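Side-chain contacts in hdh assembly factor Kustc1130 (Kuenenia stuttgartiensis, PDB 6HIF), which probably assists assembly of hydrazine dehydrogenase (hdh), and occurs here in a 36-chain assembly that also contains heme c: residues A47-G52 / C56-N61; Y73-H78 / L97-D102; G81-H86 / A105-P110; Y26-A31 / L68-Y73. All blocks are in the same frame, centred on the assembly; numbering follows the deposited sequence.

Interaction 1 (A47-G52 / C56-N61); sequences AEIKVG and CTTGNN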
# COMPACT_ATOMS: atom_id res chain seq x y z
N ALA Y 47 16.94 78.84 25.13
CA ALA Y 47 18.07 79.39 24.40
C ALA Y 47 17.97 78.99 22.93
O ALA Y 47 17.48 77.91 22.61
CB ALA Y 47 19.37 78.90 25.01
N GLU Y 48 18.45 79.87 22.05
CA GLU Y 48 18.42 79.59 20.62
C GLU Y 48 19.83 79.26 20.14
O GLU Y 48 20.78 80.02 20.37
CB GLU Y 48 17.73 80.71 19.83
CG GLU Y 48 18.27 82.10 20.11
CD GLU Y 48 17.71 83.20 19.23
OE1 GLU Y 48 17.10 84.14 19.78
OE2 GLU Y 48 17.88 83.11 17.99
N ILE Y 49 19.95 78.11 19.47
CA ILE Y 49 21.21 77.63 18.94
C ILE Y 49 21.17 77.74 17.41
O ILE Y 49 20.27 77.22 16.76
CB ILE Y 49 21.50 76.19 19.41
CG1 ILE Y 49 21.42 76.06 20.93
CG2 ILE Y 49 22.83 75.70 18.86
CD1 ILE Y 49 21.53 74.64 21.44
N LYS Y 50 22.17 78.45 16.87
CA LYS Y 50 22.35 78.59 15.43
C LYS Y 50 23.56 77.75 15.00
O LYS Y 50 24.67 77.98 15.47
CB LYS Y 50 22.57 80.06 15.06
CG LYS Y 50 21.36 80.81 14.55
CD LYS Y 50 21.68 82.25 14.17
CE LYS Y 50 20.83 82.77 13.04
NZ LYS Y 50 21.04 84.22 12.81
N VAL Y 51 23.31 76.78 14.11
CA VAL Y 51 24.38 76.05 13.45
C VAL Y 51 24.14 76.11 11.95
O VAL Y 51 23.15 75.57 11.45
CB VAL Y 51 24.49 74.59 13.95
CG1 VAL Y 51 25.65 73.87 13.28
CG2 VAL Y 51 24.61 74.50 15.46
N GLY Y 52 25.06 76.77 11.23
CA GLY Y 52 24.86 77.07 9.82
C GLY Y 52 23.58 77.87 9.61
O GLY Y 52 23.40 78.93 10.20
N CYS Y 56 17.47 76.20 16.36
CA CYS Y 56 16.74 75.38 17.30
C CYS Y 56 16.64 76.13 18.63
O CYS Y 56 17.63 76.67 19.12
CB CYS Y 56 17.43 74.03 17.48
SG CYS Y 56 16.85 73.05 18.89
N THR Y 57 15.43 76.16 19.19
CA THR Y 57 15.20 76.74 20.51
C THR Y 57 15.06 75.61 21.53
O THR Y 57 14.19 74.75 21.40
CB THR Y 57 14.06 77.77 20.45
OG1 THR Y 57 13.85 78.28 21.77
CG2 THR Y 57 12.76 77.23 19.90
N THR Y 58 15.95 75.62 22.53
CA THR Y 58 16.14 74.50 23.44
C THR Y 58 14.92 74.30 24.33
O THR Y 58 14.30 75.27 24.78
CB THR Y 58 17.38 74.69 24.34
OG1 THR Y 58 17.14 75.80 25.21
CG2 THR Y 58 18.66 74.90 23.57
N GLY Y 59 14.60 73.03 24.59
CA GLY Y 59 13.59 72.64 25.57
C GLY Y 59 14.21 72.47 26.95
O GLY Y 59 15.13 73.20 27.31
N ASN Y 60 13.71 71.50 27.71
CA ASN Y 60 14.16 71.25 29.07
C ASN Y 60 15.57 70.65 29.07
O ASN Y 60 16.31 70.82 30.03
CB ASN Y 60 13.16 70.39 29.85
CG ASN Y 60 11.85 71.09 30.12
OD1 ASN Y 60 11.72 72.30 29.91
ND2 ASN Y 60 10.86 70.34 30.60
N ASN Y 61 15.92 69.95 27.98
CA ASN Y 61 17.23 69.35 27.79
C ASN Y 61 18.30 70.42 27.83
O ASN Y 61 19.39 70.20 28.36
CB ASN Y 61 17.40 68.78 26.38
CG ASN Y 61 16.54 67.58 26.08
OD1 ASN Y 61 15.32 67.62 26.25
ND2 ASN Y 61 17.17 66.51 25.61
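A47 and I49 are joined to T58 and C56 by backbone hydrogen bonds. The pair I49–C56 is doubly bonded, I49 N to C56 O at 2.8 Å (176°) and C56 N to I49 O at 3.0 Å, while T58 N reaches A47 O at 2.8 Å. Between them E48 and T57 form a non-hydrogen-bonded antiparallel pair, their CA atoms 4.3 Å apart. These bonds define a tight β hairpin.

Among polar side-chain contacts, T58 OG1 is the focus. With chi1 at 66° it lies between its own backbone N and carbonyl carbon and accepts a weak, bent bond (133°) from A47 N at 3.0 Å; its stronger partner is I44 O. A valine here would lack this hydroxyl and would probably leave I44 O without its mate.

The apolar contact is made by the other branch of T58: CG2 meets I49 CD1 at 3.6 Å, the two side chains crossing at about a right angle.

I49 and C56 share one sheet face, E48 and T57 the opposite, exposed one. The I49 face looks toward strands 31-39 and 63-68, and the C56–C64 disulfide ties the hairpin to the latter, while strand 48-51 pairs along its other edge with strand 71-79.

Interaction 2 (Y73-H78 / L97-D102); sequences YAISVH and LFVSLD. With SO4 (sulfate ion), chain B.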
# COMPACT_ATOMS: atom_id res chain seq x y z
N TYR Y 73 31.13 74.65 10.16
CA TYR Y 73 29.97 75.37 10.65
C TYR Y 73 30.36 76.24 11.84
O TYR Y 73 31.36 75.98 12.51
CB TYR Y 73 28.88 74.39 11.08
CG TYR Y 73 28.23 73.61 9.96
CD1 TYR Y 73 28.80 72.44 9.48
CD2 TYR Y 73 27.05 74.04 9.38
CE1 TYR Y 73 28.21 71.72 8.45
CE2 TYR Y 73 26.44 73.33 8.36
CZ TYR Y 73 27.03 72.17 7.89
OH TYR Y 73 26.43 71.47 6.88
N ALA Y 74 29.56 77.28 12.09
CA ALA Y 74 29.70 78.11 13.28
C ALA Y 74 28.50 77.90 14.20
O ALA Y 74 27.36 78.16 13.82
CB ALA Y 74 29.86 79.56 12.87
N ILE Y 75 28.78 77.39 15.41
CA ILE Y 75 27.76 77.21 16.43
C ILE Y 75 27.71 78.49 17.27
O ILE Y 75 28.74 78.99 17.71
CB ILE Y 75 28.05 75.97 17.31
CG1 ILE Y 75 28.31 74.72 16.47
CG2 ILE Y 75 26.93 75.75 18.31
CD1 ILE Y 75 29.00 73.61 17.22
N SER Y 76 26.49 79.01 17.46
CA SER Y 76 26.27 80.15 18.33
C SER Y 76 25.05 79.90 19.21
O SER Y 76 23.98 79.57 18.71
CB SER Y 76 26.15 81.43 17.54
OG SER Y 76 25.04 81.37 16.66
N VAL Y 77 25.25 80.06 20.52
CA VAL Y 77 24.18 79.90 21.50
C VAL Y 77 23.86 81.27 22.10
O VAL Y 77 24.73 81.90 22.70
CB VAL Y 77 24.56 78.87 22.58
CG1 VAL Y 77 23.44 78.65 23.58
CG2 VAL Y 77 24.99 77.54 21.97
N HIS Y 78 22.62 81.71 21.90
CA HIS Y 78 22.13 82.98 22.42
C HIS Y 78 20.97 82.73 23.37
O HIS Y 78 20.15 81.85 23.13
CB HIS Y 78 21.72 83.90 21.25
CG HIS Y 78 22.86 84.60 20.59
ND1 HIS Y 78 22.83 85.96 20.33
CD2 HIS Y 78 24.05 84.16 20.14
CE1 HIS Y 78 23.96 86.32 19.74
NE2 HIS Y 78 24.73 85.23 19.62
N LEU Y 97 29.21 64.20 16.94
CA LEU Y 97 29.91 65.04 17.90
C LEU Y 97 28.90 65.67 18.85
O LEU Y 97 27.89 66.22 18.42
CB LEU Y 97 30.72 66.11 17.15
CG LEU Y 97 31.59 67.02 18.02
CD1 LEU Y 97 32.80 66.27 18.53
CD2 LEU Y 97 32.01 68.26 17.25
N PHE Y 98 29.21 65.56 20.15
CA PHE Y 98 28.49 66.28 21.19
C PHE Y 98 29.31 67.51 21.57
O PHE Y 98 30.51 67.40 21.85
CB PHE Y 98 28.24 65.38 22.40
CG PHE Y 98 27.26 64.25 22.20
CD1 PHE Y 98 27.53 63.23 21.30
CD2 PHE Y 98 26.09 64.20 22.94
CE1 PHE Y 98 26.63 62.19 21.12
CE2 PHE Y 98 25.19 63.15 22.76
CZ PHE Y 98 25.46 62.15 21.86
N VAL Y 99 28.66 68.67 21.56
CA VAL Y 99 29.30 69.92 21.94
C VAL Y 99 28.58 70.46 23.18
O VAL Y 99 27.35 70.52 23.21
CB VAL Y 99 29.33 70.93 20.78
CG1 VAL Y 99 29.70 72.33 21.24
CG2 VAL Y 99 30.25 70.48 19.66
N SER Y 100 29.37 70.83 24.19
CA SER Y 100 28.84 71.34 25.44
C SER Y 100 29.40 72.74 25.69
O SER Y 100 30.60 72.90 25.89
CB SER Y 100 29.18 70.42 26.57
OG SER Y 100 28.16 70.46 27.56
N LEU Y 101 28.51 73.74 25.65
CA LEU Y 101 28.92 75.13 25.81
C LEU Y 101 28.28 75.70 27.08
O LEU Y 101 27.05 75.66 27.23
CB LEU Y 101 28.50 75.92 24.57
CG LEU Y 101 29.21 75.54 23.27
CD1 LEU Y 101 28.46 76.09 22.07
CD2 LEU Y 101 30.66 76.02 23.26
N ASP Y 102 29.12 76.22 27.97
CA ASP Y 102 28.66 76.86 29.20
C ASP Y 102 28.68 78.37 29.02
O ASP Y 102 29.68 78.93 28.57
CB ASP Y 102 29.49 76.44 30.41
CG ASP Y 102 28.84 76.83 31.73
OD1 ASP Y 102 27.85 76.17 32.09
OD2 ASP Y 102 29.33 77.79 32.36
S SO4 B . 25.35 85.15 15.91
O1 SO4 B . 24.24 84.19 15.79
O2 SO4 B . 26.32 84.69 16.93
O3 SO4 B . 26.04 85.28 14.61
O4 SO4 B . 24.82 86.47 16.33
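The strands carrying I75 and V77 on one side and V99 and L101 on the other run in roughly the same direction, their axes 9.3 Å apart at closest approach and crossing at -40°, with no hydrogen bond between them.

Contact is therefore made by side chains that point toward each other from both strands. I75 divides its work between two branches. With chi1 at -51° its CG1 arm stands beside the backbone N and carries CD1 tip to tip against V99 CG2 at 4.2 Å, whereas CG2, opposite that N, meets L101 CD1 at 4.1 Å. The same L101 methyl touches V77 CG2 at 3.8 Å, so one branch of L101 fits between two neighbours on the facing strand. All these approaches are apolar, and I75, V77 and V99 are buried.

On the other face of strand 73-78, S76 and H78 are polar. S76 OG gives a hydrogen bond to O1 of a sulfate at 3.1 Å, and H78 NE2 gives a weak one to its O2 at 3.2 Å; H86 of the adjacent strand is a further donor. The ion probably came from the crystallisation liquor, though it may mark a patch suited to anions.

An inward apolar row, strand axes separated by more than a hydrogen-bonded spacing and a modest negative crossing angle are characteristic of aligned sheets packed face to face in a β sandwich.

Interaction 3 (G81-H86 / A105-P110); sequences GGQSAH and AKARHP. With SO4 (sulfate ion), chain C; SO4 (sulfate ion), chain B.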
# COMPACT_ATOMS: atom_id res chain seq x y z
N GLY Y 81 19.05 86.63 28.23
CA GLY Y 81 19.77 87.40 29.24
C GLY Y 81 20.82 88.32 28.63
O GLY Y 81 21.13 89.37 29.19
N GLY Y 82 21.36 87.91 27.48
CA GLY Y 82 22.36 88.70 26.76
C GLY Y 82 23.71 88.00 26.71
O GLY Y 82 24.72 88.63 26.39
N GLN Y 83 23.72 86.70 27.03
CA GLN Y 83 24.94 85.90 27.06
C GLN Y 83 25.02 85.05 25.80
O GLN Y 83 24.00 84.58 25.30
CB GLN Y 83 24.98 85.04 28.32
CG GLN Y 83 25.18 85.83 29.60
CD GLN Y 83 26.59 86.37 29.73
OE1 GLN Y 83 27.55 85.78 29.24
NE2 GLN Y 83 26.72 87.49 30.41
N SER Y 84 26.25 84.87 25.29
CA SER Y 84 26.47 84.15 24.05
C SER Y 84 27.70 83.25 24.17
O SER Y 84 28.64 83.57 24.89
CB SER Y 84 26.56 85.09 22.87
OG SER Y 84 27.66 85.99 23.01
N ALA Y 85 27.66 82.13 23.45
CA ALA Y 85 28.80 81.23 23.32
C ALA Y 85 28.96 80.83 21.86
O ALA Y 85 27.97 80.60 21.17
CB ALA Y 85 28.60 80.02 24.21
N HIS Y 86 30.22 80.76 21.41
CA HIS Y 86 30.54 80.48 20.02
C HIS Y 86 31.57 79.36 19.92
O HIS Y 86 32.48 79.28 20.74
CB HIS Y 86 31.04 81.75 19.31
CG HIS Y 86 30.06 82.87 19.33
ND1 HIS Y 86 30.11 83.88 20.27
CD2 HIS Y 86 29.00 83.15 18.54
CE1 HIS Y 86 29.13 84.73 20.06
NE2 HIS Y 86 28.43 84.31 19.00
N ALA Y 105 27.36 81.93 34.84
CA ALA Y 105 26.36 82.04 35.89
C ALA Y 105 25.32 83.11 35.55
O ALA Y 105 24.21 83.08 36.09
CB ALA Y 105 27.03 82.33 37.21
N LYS Y 106 25.68 84.03 34.66
CA LYS Y 106 24.81 85.13 34.27
C LYS Y 106 23.67 84.61 33.39
O LYS Y 106 22.69 85.32 33.17
CB LYS Y 106 25.60 86.23 33.55
CG LYS Y 106 26.56 87.04 34.43
CD LYS Y 106 27.55 87.85 33.61
CE LYS Y 106 28.61 88.55 34.44
NZ LYS Y 106 28.06 89.73 35.14
N ALA Y 107 23.81 83.37 32.89
CA ALA Y 107 22.84 82.78 31.99
C ALA Y 107 21.78 82.00 32.76
O ALA Y 107 20.91 81.37 32.16
CB ALA Y 107 23.56 81.89 31.00
N ARG Y 108 21.85 82.06 34.10
CA ARG Y 108 20.94 81.34 34.98
C ARG Y 108 19.85 82.29 35.45
O ARG Y 108 20.14 83.28 36.13
CB ARG Y 108 21.73 80.77 36.16
CG ARG Y 108 21.12 79.52 36.77
CD ARG Y 108 22.02 78.99 37.87
NE ARG Y 108 21.51 77.77 38.48
CZ ARG Y 108 22.12 77.10 39.45
NH1 ARG Y 108 23.24 77.57 39.98
NH2 ARG Y 108 21.60 75.97 39.91
N HIS Y 109 18.60 81.98 35.10
CA HIS Y 109 17.49 82.90 35.33
C HIS Y 109 16.41 82.24 36.19
O HIS Y 109 16.09 81.07 35.99
CB HIS Y 109 16.94 83.42 33.99
CG HIS Y 109 17.90 84.28 33.25
ND1 HIS Y 109 18.32 85.50 33.73
CD2 HIS Y 109 18.52 84.10 32.06
CE1 HIS Y 109 19.16 86.05 32.87
NE2 HIS Y 109 19.30 85.20 31.84
N PRO Y 110 15.83 82.98 37.18
CA PRO Y 110 14.76 82.45 38.03
C PRO Y 110 13.59 81.89 37.23
O PRO Y 110 13.16 82.48 36.24
CB PRO Y 110 14.32 83.67 38.86
CG PRO Y 110 15.58 84.51 38.93
CD PRO Y 110 16.22 84.35 37.56
S SO4 C . 32.50 83.03 22.84
O1 SO4 C . 33.54 83.54 23.76
O2 SO4 C . 32.38 81.56 22.98
O3 SO4 C . 31.20 83.66 23.16
O4 SO4 C . 32.90 83.37 21.45
S SO4 B . 25.35 85.15 15.91
O1 SO4 B . 24.24 84.19 15.79
O2 SO4 B . 26.32 84.69 16.93
O3 SO4 B . 26.04 85.28 14.61
O4 SO4 B . 24.82 86.47 16.33
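With CG beside the backbone N (chi1 -70°), a bend at chi2 (-72°) turns the Q83 side chain so that the amide lies against the aliphatic part of K106. Q83 NE2 comes to 3.3 Å from K106 CD and 3.6 Å from K106 CB without any hydrogen bond, so this is contact of an amide with methylenes; the K106 chain turns at chi4 and leads its amine away. Q83 CB also faces A107 CB at 4.4 Å. With an alanine here the amide would be gone, and the K106 methylenes would probably lose their cover and be freer to turn.

Beside this, H109 NE2 approaches G81 CA at 3.4 Å, obliquely to the ring. The polar partner of that nitrogen is E79, which also takes a weak bond from G81 N and so links the two. Crystal neighbours touch both G81 and H109.

Further along, H86 has a sulfate at each end of its ring: ND1 donates to O3 and O4 of one, and NE2 to O2 of the other at 3.0 Å. Donation from both nitrogens is consistent with a cationic ring.

The contact lies at the surface, where the 3-10 turn and loop following strand 96-102 pack against G81 and Q83, where the chain leads into strand 83-91, next to E79 at the end of strand 71-79.

Interaction 4 (Y26-A31 / L68-Y73); sequences YDVKPA and LRPGTY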
# COMPACT_ATOMS: atom_id res chain seq x y z
N TYR Y 26 25.22 56.55 -4.48
CA TYR Y 26 25.97 56.68 -3.20
C TYR Y 26 25.32 57.74 -2.32
O TYR Y 26 24.98 58.83 -2.79
CB TYR Y 26 27.44 57.00 -3.48
CG TYR Y 26 28.30 57.19 -2.25
CD1 TYR Y 26 28.83 56.11 -1.57
CD2 TYR Y 26 28.59 58.46 -1.78
CE1 TYR Y 26 29.62 56.27 -0.45
CE2 TYR Y 26 29.39 58.64 -0.66
CZ TYR Y 26 29.91 57.55 0.01
OH TYR Y 26 30.69 57.72 1.11
N ASP Y 27 25.14 57.40 -1.03
CA ASP Y 27 24.55 58.30 -0.05
C ASP Y 27 25.64 58.80 0.89
O ASP Y 27 26.30 58.01 1.57
CB ASP Y 27 23.45 57.60 0.75
CG ASP Y 27 22.14 57.50 -0.01
OD1 ASP Y 27 21.62 58.55 -0.42
OD2 ASP Y 27 21.66 56.36 -0.20
N VAL Y 28 25.83 60.12 0.91
CA VAL Y 28 26.73 60.77 1.85
C VAL Y 28 26.01 60.82 3.20
O VAL Y 28 25.01 61.51 3.34
CB VAL Y 28 27.16 62.17 1.38
CG1 VAL Y 28 28.00 62.90 2.42
CG2 VAL Y 28 27.90 62.13 0.05
N LYS Y 29 26.51 60.04 4.16
CA LYS Y 29 25.91 59.97 5.48
C LYS Y 29 26.13 61.29 6.21
O LYS Y 29 27.26 61.71 6.42
CB LYS Y 29 26.46 58.78 6.27
CG LYS Y 29 25.65 58.39 7.50
CD LYS Y 29 26.40 57.52 8.49
CE LYS Y 29 25.65 57.32 9.79
NZ LYS Y 29 26.45 56.56 10.78
N PRO Y 30 25.04 62.00 6.59
CA PRO Y 30 25.16 63.32 7.22
C PRO Y 30 25.74 63.19 8.62
O PRO Y 30 25.61 62.15 9.26
CB PRO Y 30 23.72 63.84 7.27
CG PRO Y 30 22.86 62.60 7.24
CD PRO Y 30 23.64 61.58 6.44
N ALA Y 31 26.41 64.26 9.08
CA ALA Y 31 26.96 64.33 10.42
C ALA Y 31 25.84 64.68 11.40
O ALA Y 31 24.90 65.38 11.03
CB ALA Y 31 28.08 65.34 10.47
N LEU Y 68 23.50 67.48 9.71
CA LEU Y 68 24.15 68.42 8.81
C LEU Y 68 24.97 67.67 7.77
O LEU Y 68 25.51 66.60 8.05
CB LEU Y 68 25.08 69.32 9.63
CG LEU Y 68 24.43 70.11 10.76
CD1 LEU Y 68 25.48 70.56 11.76
CD2 LEU Y 68 23.64 71.30 10.23
N ARG Y 69 25.06 68.25 6.56
CA ARG Y 69 25.95 67.78 5.52
C ARG Y 69 27.39 68.11 5.89
O ARG Y 69 27.62 69.08 6.62
CB ARG Y 69 25.58 68.41 4.17
CG ARG Y 69 24.30 67.86 3.55
CD ARG Y 69 24.06 68.36 2.13
NE ARG Y 69 23.97 69.81 2.04
CZ ARG Y 69 22.86 70.53 2.19
NH1 ARG Y 69 21.71 69.93 2.44
NH2 ARG Y 69 22.90 71.85 2.10
N PRO Y 70 28.40 67.34 5.43
CA PRO Y 70 29.80 67.64 5.73
C PRO Y 70 30.16 69.09 5.42
O PRO Y 70 29.65 69.67 4.47
CB PRO Y 70 30.56 66.71 4.77
CG PRO Y 70 29.64 65.52 4.60
CD PRO Y 70 28.24 66.11 4.63
N GLY Y 71 31.03 69.67 6.25
CA GLY Y 71 31.50 71.03 6.08
C GLY Y 71 31.84 71.70 7.41
O GLY Y 71 31.66 71.10 8.47
N THR Y 72 32.34 72.94 7.34
CA THR Y 72 32.67 73.72 8.52
C THR Y 72 31.48 74.62 8.87
O THR Y 72 30.91 75.26 8.00
CB THR Y 72 33.97 74.50 8.30
OG1 THR Y 72 34.97 73.55 7.91
CG2 THR Y 72 34.44 75.24 9.54
N TYR Y 73 31.13 74.65 10.16
CA TYR Y 73 29.97 75.37 10.65
C TYR Y 73 30.36 76.24 11.84
O TYR Y 73 31.36 75.98 12.51
CB TYR Y 73 28.88 74.39 11.08
CG TYR Y 73 28.23 73.61 9.96
CD1 TYR Y 73 28.80 72.44 9.48
CD2 TYR Y 73 27.05 74.04 9.38
CE1 TYR Y 73 28.21 71.72 8.45
CE2 TYR Y 73 26.44 73.33 8.36
CZ TYR Y 73 27.03 72.17 7.89
OH TYR Y 73 26.43 71.47 6.88
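A31 and L68 form the close part of the contact, an antiparallel hydrogen-bonded pair. A31 N meets L68 O at 2.7 Å with a bent N-H approach (134°), and L68 N returns a straighter bond to A31 O at 2.8 Å (174°). P30 CB lies 3.4 Å from the same L68 carbonyl oxygen. Both A31 and L68 are buried, and their side chains share a face that also meets L91.

The L68–Y73 sequence LRPGTY matches the LxPGxY pattern of the tyrosine corner, and the geometry agrees. Y73 OH donates to R69 O, four residues back, at 2.7 Å, with the oxygen at the ring edge, while L68 CD1 sits 4.3 Å above the ring centre. Leucine and tyrosine thus brace the turn through which the chain passes to strand 71-79, as in Greek-key and other β-sandwich proteins.

Away from this pair the contact thins to one apolar touch, V28 CG1 against P70 CG at 3.8 Å; chi1 of 175° sets that methyl opposite the backbone N, facing the proline. K29 and R69 are exposed on this side. N-terminal to V28 the chain departs from the turn, and Y26 instead hydrogen-bonds to side chains of another protein chain.

Overall arrangement
From the N terminus, interaction 4 closes a long loop by joining the start of the modelled chain to the turn before strand 71-79. Nested inside it, interaction 1 closes the short hairpin of strands 48-51 and 54-57. Interaction 2 opens at Y73, the residue where interaction 4 ends, and joins the two sheets of the sandwich. It crosses interaction 3, since 81-86 lies before 97-102 and 105-110 after it. Strand 71-79 is the common element, flanked by strand 48-51 from interaction 1 and strand 83-91 from interaction 3. Interactions 3 and 4 lie on opposite sides of the chain's centre, about 31 Å apart between centres, while interactions 2 and 3 share one sulfate.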